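Local coordinates for protein teichoic acid D-alanine hydrolase (Staphylococcus aureus, PDB 5ZH8) that removes D-alanyl groups from wall teichoic acid and lipoteichoic acid as an esterase with a beta-lactamase-like fold, influencing cell wall structure and methicillin resistance, at residues K163-K168 with S175-Y180. Residues are numbered along the deposited sequence; the frame is centred on the assembly and turned at random.
Sequences KPIPLK and SGLYKY
I165 and S175 mark the closest approach of the two backbones, their CA atoms 6.2 Å apart. Segment 163-168 runs extended up to P166, the N-cap residue of helix 167-171, while 175-180 is the irregular chain that follows this helix. The contact therefore closes a short excursion in which the chain enters the helix, leaves it and passes back beside the residue that led into it.

I165 supplies the whole of the first segment's side of the contact, its CB directed at the other segment and its two branches divided between two partners. CG2, anti to the backbone N, meets CB of S175 at 3.8 Å. The other branch, with CG1 beside the backbone N (chi1 -56°), extends CD1 toward L177, where it lies 4.3 Å from CD2, a looser apolar contact made by the end of the leucine side chain. S175 thus offers carbon to the isoleucine, and its hydroxyl is engaged separately: OG is hydrogen-bonded with OD1 of N215 and also accepts a weak, nearly straight bond from N of L177 (3.3 Å, 165°), which closes an ST turn over G176. That glycine turns the chain with a positive phi of 89°, a conformation readily adopted by glycine.

All three touching residues are buried. I165 also packs on V152 of helix 152-155 and on I201, whereas L177 rests against I196 of helix 189-199 and N215 of helix 213-227, making this a small apolar contact between two loop segments, set among these three helices in the helical part of the beta-lactamase-family fold.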
loop_
_atom_site.group_PDB
_atom_site.type_symbol
_atom_site.label_atom_id
_atom_site.label_comp_id
_atom_site.label_asym_id
_atom_site.label_seq_id
_atom_site.Cartn_x
_atom_site.Cartn_y
_atom_site.Cartn_z
ATOM N N LYS A 163 8.959 -28.457 16.991
ATOM C CA LYS A 163 10.102 -28.161 17.837
ATOM C C LYS A 163 9.667 -27.110 18.857
ATOM O O LYS A 163 8.706 -26.381 18.615
ATOM C CB LYS A 163 11.256 -27.639 16.975
ATOM C CG LYS A 163 11.678 -28.603 15.872
ATOM C CD LYS A 163 12.890 -28.107 15.094
ATOM C CE LYS A 163 12.549 -26.970 14.131
ATOM N NZ LYS A 163 11.801 -27.406 12.913
ATOM N N PRO A 164 10.376 -27.012 19.998
ATOM C CA PRO A 164 10.003 -26.011 20.999
ATOM C C PRO A 164 10.323 -24.594 20.544
ATOM O O PRO A 164 11.356 -24.372 19.916
ATOM C CB PRO A 164 10.864 -26.385 22.207
ATOM C CG PRO A 164 12.060 -27.047 21.621
ATOM C CD PRO A 164 11.555 -27.793 20.419
ATOM N N ILE A 165 9.433 -23.655 20.849
ATOM C CA ILE A 165 9.610 -22.245 20.485
ATOM C C ILE A 165 9.717 -21.381 21.736
ATOM O O ILE A 165 8.720 -21.205 22.432
ATOM C CB ILE A 165 8.384 -21.720 19.712
ATOM C CG1 ILE A 165 8.085 -22.572 18.477
ATOM C CG2 ILE A 165 8.566 -20.246 19.351
ATOM C CD1 ILE A 165 6.701 -22.317 17.906
ATOM N N PRO A 166 10.906 -20.828 22.033
ATOM C CA PRO A 166 10.965 -19.948 23.202
ATOM C C PRO A 166 10.145 -18.679 22.985
ATOM O O PRO A 166 9.992 -18.240 21.843
ATOM C CB PRO A 166 12.462 -19.628 23.339
ATOM C CG PRO A 166 13.052 -19.908 22.007
ATOM C CD PRO A 166 12.220 -20.987 21.383
ATOM N N LEU A 167 9.616 -18.109 24.068
ATOM C CA LEU A 167 8.850 -16.863 23.989
ATOM C C LEU A 167 9.638 -15.785 23.255
ATOM O O LEU A 167 9.060 -14.980 22.530
ATOM C CB LEU A 167 8.495 -16.347 25.385
ATOM C CG LEU A 167 7.467 -17.110 26.210
ATOM C CD1 LEU A 167 7.306 -16.439 27.568
ATOM C CD2 LEU A 167 6.130 -17.176 25.487
ATOM N N LYS A 168 10.955 -15.777 23.464
ATOM C CA LYS A 168 11.846 -14.798 22.851
ATOM C C LYS A 168 11.809 -14.854 21.325
ATOM O O LYS A 168 11.873 -13.814 20.675
ATOM C CB LYS A 168 13.284 -14.995 23.343
ATOM C CG LYS A 168 14.210 -13.852 22.959
ATOM C CD LYS A 168 15.598 -13.978 23.555
ATOM C CE LYS A 168 16.273 -12.612 23.611
ATOM N NZ LYS A 168 17.752 -12.684 23.774
ATOM N N SER A 175 10.192 -17.360 14.951
ATOM C CA SER A 175 9.637 -18.596 15.494
ATOM C C SER A 175 9.580 -19.725 14.468
ATOM O O SER A 175 9.642 -20.900 14.825
ATOM C CB SER A 175 8.235 -18.327 16.032
ATOM O OG SER A 175 7.380 -17.853 15.008
ATOM N N GLY A 176 9.450 -19.363 13.196
ATOM C CA GLY A 176 9.292 -20.344 12.126
ATOM C C GLY A 176 7.842 -20.701 11.862
ATOM O O GLY A 176 7.558 -21.601 11.073
ATOM N N LEU A 177 6.923 -19.988 12.508
ATOM C CA LEU A 177 5.500 -20.183 12.278
ATOM C C LEU A 177 5.136 -19.602 10.915
ATOM O O LEU A 177 5.644 -18.542 10.528
ATOM C CB LEU A 177 4.674 -19.490 13.371
ATOM C CG LEU A 177 4.660 -20.081 14.784
ATOM C CD1 LEU A 177 4.136 -19.043 15.765
ATOM C CD2 LEU A 177 3.839 -21.354 14.862
ATOM N N TYR A 178 4.263 -20.298 10.188
ATOM C CA TYR A 178 3.709 -19.777 8.943
ATOM C C TYR A 178 3.031 -18.438 9.205
ATOM O O TYR A 178 2.519 -18.199 10.300
ATOM C CB TYR A 178 2.694 -20.756 8.337
ATOM C CG TYR A 178 3.316 -21.955 7.652
ATOM C CD1 TYR A 178 3.873 -21.841 6.382
ATOM C CD2 TYR A 178 3.331 -23.204 8.263
ATOM C CE1 TYR A 178 4.439 -22.933 5.748
ATOM C CE2 TYR A 178 3.900 -24.302 7.637
ATOM C CZ TYR A 178 4.453 -24.158 6.380
ATOM O OH TYR A 178 5.017 -25.238 5.747
ATOM N N LYS A 179 3.035 -17.563 8.201
ATOM C CA LYS A 179 2.429 -16.241 8.344
ATOM C C LYS A 179 0.938 -16.379 8.636
ATOM O O LYS A 179 0.267 -17.223 8.048
ATOM C CB LYS A 179 2.658 -15.394 7.093
ATOM C CG LYS A 179 3.067 -13.957 7.387
ATOM C CD LYS A 179 3.314 -13.171 6.105
ATOM C CE LYS A 179 3.395 -11.675 6.383
ATOM N NZ LYS A 179 3.655 -10.877 5.151
ATOM N N TYR A 180 0.437 -15.547 9.549
ATOM C CA TYR A 180 -0.929 -15.641 10.027
ATOM C C TYR A 180 -1.851 -15.288 8.884
ATOM O O TYR A 180 -1.764 -14.206 8.305
ATOM C CB TYR A 180 -1.201 -14.689 11.184
ATOM C CG TYR A 180 -2.627 -14.743 11.701
ATOM C CD1 TYR A 180 -3.128 -15.899 12.278
ATOM C CD2 TYR A 180 -3.469 -13.635 11.624
ATOM C CE1 TYR A 180 -4.426 -15.959 12.765
ATOM C CE2 TYR A 180 -4.765 -13.685 12.111
ATOM C CZ TYR A 180 -5.241 -14.849 12.681
ATOM O OH TYR A 180 -6.530 -14.897 13.156
#